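Local coordinates for L-Ribose isomerase (Acinetobacter, PDB 4Q0S), which probably interconverts L-ribose and L-ribulose as a metal-dependent, cupin-barrel sugar isomerase, at residues S217-E222 and P235-M240. Sequence-based numbering, arbitrary orientation.
Sequences STYSHE and PSWLGM
Trp-237 O is held by two partners. A water gives it a hydrogen bond of 2.8 Å and also lies in the plane of the His-221 ring, 2.9 Å from ND1. Met-240 N bonds to the same oxygen at 3.0 Å and closes a type II beta turn, with Gly-239 at its positive-phi position. The water thus ties the imidazole to this turn. NE2, the other ring nitrogen, is hydrogen-bonded to the backbone oxygen of Glu-97. With both nitrogens engaged, the rotation of the ring is probably well fixed.

The imidazole is also packed on several sides. Its CE1 edge is directed at a face of the Trp-237 indole, 3.6 Å from CE3. This is a T-shaped pair with planes at 81°. Met-240 SD sits over one imidazole face, 3.8 Å from the ring centroid and 14° off the normal. The methionine chain runs extended to the sulfur and bends only at its last torsion. Tyr-219 CD2 lies over the opposite face, toward the rim, so the imidazole is sandwiched between phenol and thioether.

Tyr-219 meets the indole as well. Trp-237 CZ3 stands over the centre of the phenol ring, 3.5 Å from both Tyr-219 CD2 and Tyr-219 CE2. The two planes are inclined at 44°, between stacked and T-shaped.

The CB of Glu-222, next along the chain, points away from 235-240. Its OE2 bonds to Asn-243, forms a salt bridge with Arg-254 and makes a weak hydrogen bond to the bound ribitol. Tyr-219, His-221 and Trp-237 form an aromatic cluster that joins the start of the long loop between strands 211-217 and 244-245 to a turn near its end, beside the sugar pocket of this cupin barrel.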
loop_
_atom_site.group_PDB
_atom_site.type_symbol
_atom_site.label_atom_id
_atom_site.label_comp_id
_atom_site.label_asym_id
_atom_site.label_seq_id
_atom_site.Cartn_x
_atom_site.Cartn_y
_atom_site.Cartn_z
ATOM N N SER A 217 -17.579 -11.866 6.684
ATOM C CA SER A 217 -18.824 -12.302 7.295
ATOM C C SER A 217 -19.029 -13.792 7.138
ATOM O O SER A 217 -18.161 -14.504 6.622
ATOM C CB SER A 217 -19.990 -11.580 6.628
ATOM O OG SER A 217 -20.190 -12.099 5.323
ATOM N N THR A 218 -20.184 -14.262 7.600
ATOM C CA THR A 218 -20.532 -15.663 7.462
ATOM C C THR A 218 -21.060 -15.781 6.033
ATOM O O THR A 218 -21.226 -14.767 5.347
ATOM C CB THR A 218 -21.612 -16.095 8.501
ATOM O OG1 THR A 218 -22.751 -15.237 8.409
ATOM C CG2 THR A 218 -21.053 -16.015 9.918
ATOM N N TYR A 219 -21.325 -17.005 5.587
ATOM C CA TYR A 219 -21.784 -17.253 4.222
ATOM C C TYR A 219 -22.860 -16.308 3.694
ATOM O O TYR A 219 -23.811 -15.970 4.396
ATOM C CB TYR A 219 -22.283 -18.691 4.094
ATOM C CG TYR A 219 -22.482 -19.144 2.667
ATOM C CD1 TYR A 219 -21.399 -19.531 1.881
ATOM C CD2 TYR A 219 -23.758 -19.196 2.104
ATOM C CE1 TYR A 219 -21.580 -19.963 0.567
ATOM C CE2 TYR A 219 -23.955 -19.629 0.788
ATOM C CZ TYR A 219 -22.861 -20.012 0.029
ATOM O OH TYR A 219 -23.048 -20.458 -1.258
ATOM N N SER A 220 -22.708 -15.901 2.436
ATOM C CA SER A 220 -23.668 -15.006 1.804
ATOM C C SER A 220 -24.639 -15.788 0.905
ATOM O O SER A 220 -24.266 -16.270 -0.166
ATOM C CB SER A 220 -22.923 -13.948 0.989
ATOM O OG SER A 220 -23.811 -12.977 0.476
ATOM N N HIS A 221 -25.883 -15.921 1.360
ATOM C CA HIS A 221 -26.917 -16.625 0.602
ATOM C C HIS A 221 -27.580 -15.624 -0.340
ATOM O O HIS A 221 -28.442 -14.852 0.078
ATOM C CB HIS A 221 -27.980 -17.203 1.547
ATOM C CG HIS A 221 -27.436 -18.154 2.566
ATOM N ND1 HIS A 221 -27.128 -19.466 2.274
ATOM C CD2 HIS A 221 -27.130 -17.980 3.873
ATOM C CE1 HIS A 221 -26.656 -20.057 3.356
ATOM N NE2 HIS A 221 -26.646 -19.176 4.341
ATOM N N GLU A 222 -27.180 -15.635 -1.606
ATOM C CA GLU A 222 -27.744 -14.710 -2.583
ATOM C C GLU A 222 -27.832 -15.305 -3.985
ATOM O O GLU A 222 -26.824 -15.412 -4.683
ATOM C CB GLU A 222 -26.906 -13.431 -2.649
ATOM C CG GLU A 222 -26.813 -12.663 -1.344
ATOM C CD GLU A 222 -25.908 -11.445 -1.451
ATOM O OE1 GLU A 222 -24.727 -11.615 -1.829
ATOM O OE2 GLU A 222 -26.376 -10.322 -1.155
ATOM N N PRO A 235 -29.080 -29.180 0.868
ATOM C CA PRO A 235 -30.376 -29.056 0.193
ATOM C C PRO A 235 -31.105 -27.733 0.409
ATOM O O PRO A 235 -31.337 -26.987 -0.543
ATOM C CB PRO A 235 -31.150 -30.251 0.736
ATOM C CG PRO A 235 -30.079 -31.292 0.818
ATOM C CD PRO A 235 -28.923 -30.530 1.443
ATOM N N SER A 236 -31.454 -27.442 1.660
ATOM C CA SER A 236 -32.171 -26.216 2.000
ATOM C C SER A 236 -31.543 -24.942 1.433
ATOM O O SER A 236 -32.254 -24.030 1.020
ATOM C CB SER A 236 -32.295 -26.085 3.521
ATOM O OG SER A 236 -31.024 -25.969 4.134
ATOM N N TRP A 237 -30.217 -24.877 1.416
ATOM C CA TRP A 237 -29.513 -23.704 0.902
ATOM C C TRP A 237 -29.966 -23.293 -0.495
ATOM O O TRP A 237 -29.854 -22.126 -0.871
ATOM C CB TRP A 237 -28.008 -23.968 0.879
ATOM C CG TRP A 237 -27.373 -24.034 2.235
ATOM C CD1 TRP A 237 -27.901 -24.589 3.366
ATOM C CD2 TRP A 237 -26.057 -23.591 2.583
ATOM N NE1 TRP A 237 -26.993 -24.523 4.397
ATOM C CE2 TRP A 237 -25.852 -23.917 3.942
ATOM C CE3 TRP A 237 -25.027 -22.954 1.876
ATOM C CZ2 TRP A 237 -24.655 -23.628 4.611
ATOM C CZ3 TRP A 237 -23.838 -22.668 2.539
ATOM C CH2 TRP A 237 -23.663 -23.006 3.894
ATOM N N LEU A 238 -30.473 -24.254 -1.262
ATOM C CA LEU A 238 -30.928 -23.994 -2.625
ATOM C C LEU A 238 -32.035 -22.944 -2.696
ATOM O O LEU A 238 -33.101 -23.111 -2.104
ATOM C CB LEU A 238 -31.412 -25.296 -3.269
ATOM C CG LEU A 238 -31.916 -25.211 -4.711
ATOM C CD1 LEU A 238 -30.825 -24.666 -5.622
ATOM C CD2 LEU A 238 -32.350 -26.595 -5.165
ATOM N N GLY A 239 -31.769 -21.866 -3.429
ATOM C CA GLY A 239 -32.742 -20.797 -3.574
ATOM C C GLY A 239 -32.900 -19.929 -2.337
ATOM O O GLY A 239 -33.538 -18.876 -2.380
ATOM N N MET A 240 -32.316 -20.370 -1.229
ATOM C CA MET A 240 -32.389 -19.643 0.032
ATOM C C MET A 240 -31.945 -18.187 -0.112
ATOM O O MET A 240 -30.889 -17.904 -0.682
ATOM C CB MET A 240 -31.515 -20.345 1.069
ATOM C CG MET A 240 -31.568 -19.746 2.457
ATOM S SD MET A 240 -30.404 -20.584 3.544
ATOM C CE MET A 240 -31.223 -22.165 3.773
HETATM O O HOH W 1 -27.614 -20.456 -0.381
#